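Local structure of putative cytochrome P450 154A1 (Streptomyces coelicolor, 1ODO) at residues A[151-154]-A[155-159]; A[208-211]-A[212-215]. The protein belongs to the cytochrome P450 family of haem proteins and holds an iron protoporphyrin IX together with 4-phenyl-1H-imidazole in its core. All blocks are in the same frame, centred on the assembly; numbering follows the deposited sequence.

Contact 1 of 2, residues A[151-154]-A[155-159]; sequences AVIG and HLMGV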
loop_
_atom_site.group_PDB
_atom_site.type_symbol
_atom_site.label_atom_id
_atom_site.label_comp_id
_atom_site.label_asym_id
_atom_site.label_seq_id
_atom_site.Cartn_x
_atom_site.Cartn_y
_atom_site.Cartn_z
ATOM N N ALA A 151 2.379 -13.305 7.613
ATOM C CA ALA A 151 2.684 -13.864 8.924
ATOM C C ALA A 151 2.559 -12.786 9.997
ATOM O O ALA A 151 2.062 -13.044 11.093
ATOM C CB ALA A 151 4.095 -14.449 8.931
ATOM N N VAL A 152 3.010 -11.576 9.678
ATOM C CA VAL A 152 2.945 -10.467 10.621
ATOM C C VAL A 152 1.510 -10.028 10.903
ATOM O O VAL A 152 1.103 -9.903 12.064
ATOM C CB VAL A 152 3.746 -9.248 10.105
ATOM C CG1 VAL A 152 3.588 -8.076 11.059
ATOM C CG2 VAL A 152 5.220 -9.622 9.970
ATOM N N ILE A 153 0.738 -9.796 9.849
ATOM C CA ILE A 153 -0.641 -9.372 10.034
ATOM C C ILE A 153 -1.468 -10.482 10.682
ATOM O O ILE A 153 -2.381 -10.208 11.457
ATOM C CB ILE A 153 -1.288 -8.947 8.690
ATOM C CG1 ILE A 153 -2.539 -8.111 8.965
ATOM C CG2 ILE A 153 -1.642 -10.169 7.855
ATOM C CD1 ILE A 153 -2.250 -6.808 9.676
ATOM N N GLY A 154 -1.139 -11.735 10.372
ATOM C CA GLY A 154 -1.871 -12.851 10.946
ATOM C C GLY A 154 -1.681 -12.894 12.451
ATOM O O GLY A 154 -2.618 -13.161 13.206
ATOM N N HIS A 155 -0.454 -12.624 12.885
ATOM C CA HIS A 155 -0.115 -12.622 14.301
ATOM C C HIS A 155 -0.772 -11.441 15.007
ATOM O O HIS A 155 -1.363 -11.589 16.075
ATOM C CB HIS A 155 1.410 -12.564 14.458
ATOM C CG HIS A 155 1.871 -12.294 15.855
ATOM N ND1 HIS A 155 2.066 -11.020 16.341
ATOM C CD2 HIS A 155 2.176 -13.134 16.870
ATOM C CE1 HIS A 155 2.475 -11.087 17.595
ATOM N NE2 HIS A 155 2.549 -12.359 17.941
ATOM N N LEU A 156 -0.687 -10.268 14.390
ATOM C CA LEU A 156 -1.268 -9.060 14.957
ATOM C C LEU A 156 -2.797 -9.090 14.998
ATOM O O LEU A 156 -3.403 -8.744 16.014
ATOM C CB LEU A 156 -0.785 -7.846 14.158
ATOM C CG LEU A 156 -1.106 -6.437 14.661
ATOM C CD1 LEU A 156 -0.168 -5.447 13.980
ATOM C CD2 LEU A 156 -2.557 -6.089 14.377
ATOM N N MET A 157 -3.422 -9.496 13.898
ATOM C CA MET A 157 -4.880 -9.555 13.844
ATOM C C MET A 157 -5.446 -10.838 14.450
ATOM O O MET A 157 -6.637 -10.914 14.749
ATOM C CB MET A 157 -5.366 -9.419 12.396
ATOM C CG MET A 157 -5.040 -8.082 11.732
ATOM S SD MET A 157 -5.731 -6.644 12.590
ATOM C CE MET A 157 -7.481 -6.794 12.181
ATOM N N GLY A 158 -4.595 -11.842 14.623
ATOM C CA GLY A 158 -5.044 -13.099 15.194
ATOM C C GLY A 158 -5.819 -13.959 14.213
ATOM O O GLY A 158 -6.854 -14.538 14.559
ATOM N N VAL A 159 -5.321 -14.041 12.984
ATOM C CA VAL A 159 -5.975 -14.837 11.952
ATOM C C VAL A 159 -5.559 -16.299 12.099
ATOM O O VAL A 159 -4.375 -16.629 12.011
ATOM C CB VAL A 159 -5.584 -14.350 10.536
ATOM C CG1 VAL A 159 -6.317 -15.173 9.479
ATOM C CG2 VAL A 159 -5.918 -12.878 10.387
#

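Contact 2 of 2, residues A[208-211]-A[212-215]; sequences DDMT and SLLI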
loop_
_atom_site.group_PDB
_atom_site.type_symbol
_atom_site.label_atom_id
_atom_site.label_comp_id
_atom_site.label_asym_id
_atom_site.label_seq_id
_atom_site.Cartn_x
_atom_site.Cartn_y
_atom_site.Cartn_z
ATOM N N ASP A 208 -5.971 -12.621 22.229
ATOM C CA ASP A 208 -5.353 -11.343 22.557
ATOM C C ASP A 208 -4.851 -10.788 21.229
ATOM O O ASP A 208 -3.658 -10.818 20.939
ATOM C CB ASP A 208 -4.196 -11.569 23.539
ATOM C CG ASP A 208 -3.508 -10.284 23.952
ATOM O OD1 ASP A 208 -4.087 -9.196 23.756
ATOM O OD2 ASP A 208 -2.380 -10.370 24.490
ATOM N N ASP A 209 -5.787 -10.289 20.427
ATOM C CA ASP A 209 -5.472 -9.731 19.117
ATOM C C ASP A 209 -6.463 -8.638 18.722
ATOM O O ASP A 209 -7.507 -8.477 19.357
ATOM C CB ASP A 209 -5.487 -10.857 18.085
ATOM C CG ASP A 209 -6.728 -11.726 18.198
ATOM O OD1 ASP A 209 -6.597 -12.922 18.539
ATOM O OD2 ASP A 209 -7.835 -11.211 17.948
ATOM N N MET A 210 -6.144 -7.898 17.663
ATOM C CA MET A 210 -7.012 -6.820 17.203
ATOM C C MET A 210 -8.376 -7.258 16.683
ATOM O O MET A 210 -9.345 -6.519 16.821
ATOM C CB MET A 210 -6.306 -5.980 16.130
ATOM C CG MET A 210 -7.127 -4.780 15.643
ATOM S SD MET A 210 -7.346 -3.456 16.872
ATOM C CE MET A 210 -8.846 -3.879 17.638
ATOM N N THR A 211 -8.469 -8.436 16.074
ATOM C CA THR A 211 -9.769 -8.871 15.575
ATOM C C THR A 211 -10.714 -9.045 16.766
ATOM O O THR A 211 -11.866 -8.616 16.726
ATOM C CB THR A 211 -9.680 -10.200 14.792
ATOM O OG1 THR A 211 -8.827 -10.031 13.648
ATOM C CG2 THR A 211 -11.067 -10.624 14.310
ATOM N N SER A 212 -10.217 -9.653 17.838
ATOM C CA SER A 212 -11.045 -9.864 19.023
ATOM C C SER A 212 -11.455 -8.539 19.668
ATOM O O SER A 212 -12.593 -8.387 20.111
ATOM C CB SER A 212 -10.305 -10.739 20.033
ATOM O OG SER A 212 -10.030 -12.013 19.474
ATOM N N LEU A 213 -10.536 -7.580 19.722
ATOM C CA LEU A 213 -10.855 -6.284 20.320
ATOM C C LEU A 213 -11.938 -5.566 19.521
ATOM O O LEU A 213 -12.835 -4.944 20.097
ATOM C CB LEU A 213 -9.613 -5.392 20.395
ATOM C CG LEU A 213 -8.627 -5.612 21.544
ATOM C CD1 LEU A 213 -7.433 -4.678 21.363
ATOM C CD2 LEU A 213 -9.320 -5.348 22.883
ATOM N N LEU A 214 -11.851 -5.650 18.195
ATOM C CA LEU A 214 -12.834 -5.003 17.331
ATOM C C LEU A 214 -14.194 -5.663 17.508
ATOM O O LEU A 214 -15.217 -4.988 17.570
ATOM C CB LEU A 214 -12.390 -5.077 15.866
ATOM C CG LEU A 214 -11.153 -4.223 15.554
ATOM C CD1 LEU A 214 -10.636 -4.516 14.152
ATOM C CD2 LEU A 214 -11.510 -2.747 15.699
ATOM N N ILE A 215 -14.205 -6.988 17.597
ATOM C CA ILE A 215 -15.461 -7.705 17.776
ATOM C C ILE A 215 -16.072 -7.256 19.104
ATOM O O ILE A 215 -17.273 -7.005 19.197
ATOM C CB ILE A 215 -15.229 -9.237 17.781
ATOM C CG1 ILE A 215 -14.857 -9.701 16.367
ATOM C CG2 ILE A 215 -16.476 -9.959 18.269
ATOM C CD1 ILE A 215 -14.459 -11.160 16.269
#

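Contact 1 of 2, residues A[151-154]-A[155-159]
Ile-153 and Gly-154 meet Met-157, Gly-158 and Val-159 at the C-terminal end of helix 147-157, the E helix of the cytochrome P450 fold, in a local contact that runs along the last turn and through the glycine just past its C-cap. Two regular bonds lead into the end: Leu-156 N gives to Val-152 O at 3.0 Å, and Met-157 N to Ile-153 O at 2.7 Å. The pattern then changes at Gly-154 O. Val-159 N reaches this oxygen over 2.9 Å, lying in the carbonyl plane on a lone pair, and closes a six-to-one backbone bond of the kind found in Schellman ends. Gly-158 N lies 2.8 Å from the same Gly-154 O, but its N-H is poorly aimed (122°), so this second bond is weak. The turn depends on the positive phi of Gly-158 (77°), which lifts the chain off the helical path. It also brings Val-159 CB to 4.0 Å from Gly-154 CA, where the branched side chain lies against bare backbone. On another face of the helix, Ile-153 and Met-157 run side by side in the same direction. With CG1 anti to its own N (chi1 -162°), Ile-153 lays both CG1 and CD1 alongside the methionine, each 3.7 Å from Met-157 CG. Val-152 and Leu-156 pack against Leu-359 of helix 357-374 and against Met-121 and Met-114, respectively, of helix 108-131, while Ile-153 and Met-157 face helix 229-244.

Contact 2 of 2, residues A[208-211]-A[212-215]
An N-cap begins helix 210-218, the H helix of the P450 fold: Asp-209 reaches forward with its carboxylate over the open end of the first turn and meets Ser-212. Its OD2 takes two bonds from this one residue. Ser-212 N gives to OD2 at 2.8 Å, approaching nearly in line with the C-O bond, and Ser-212 OG gives to OD2, also at 2.8 Å, from the syn side but 32° out of the carboxylate plane. In the aspartate, chi1 (48°) sets CG between the backbone N and the carbonyl carbon, from where the carboxylate can reach the amide of Ser-212. A negative charge here would probably be stabilised by the positive end of the helix dipole. The other oxygen, OD1, forms a salt bridge with Lys-202 of helix 181-204, and Ser-212 OG also bonds Gly-207 N, tying the cap to the chain before it. Regular bonding starts with Leu-213 N to Asp-209 O, 3.2 Å apart. On the buried side Met-210 CG packs 3.8 Å from Leu-214 CD1, and Leu-214 also packs on Leu-232 and Leu-236 of helix 229-244. One turn along from Thr-211, Ile-215 leans back over it, its CD1 4.0 Å from Thr-211 CG2.

A helix C-terminus and a helix N-terminus meet here: contact 2 follows contact 1 along the chain, and their centres lie 11 Å apart. Met-157 O, at the end of helix 147-157, accepts a probable hydrogen bond from Thr-211 OG1 at 2.6 Å. Beside it Met-157 SD packs on Met-210 CB (3.6 Å). Lys-202 NZ adds a second tie, bonding Gly-158 O of contact 1 while pairing with Asp-209 of contact 2. Contact 1 is nearer the haem, with the Ile-153 side chain about 5 Å from it, against about 9 Å for that of Met-210; the bound 4-phenyl-1H-imidazole lies about 9 Å from the side chain of Ile-153.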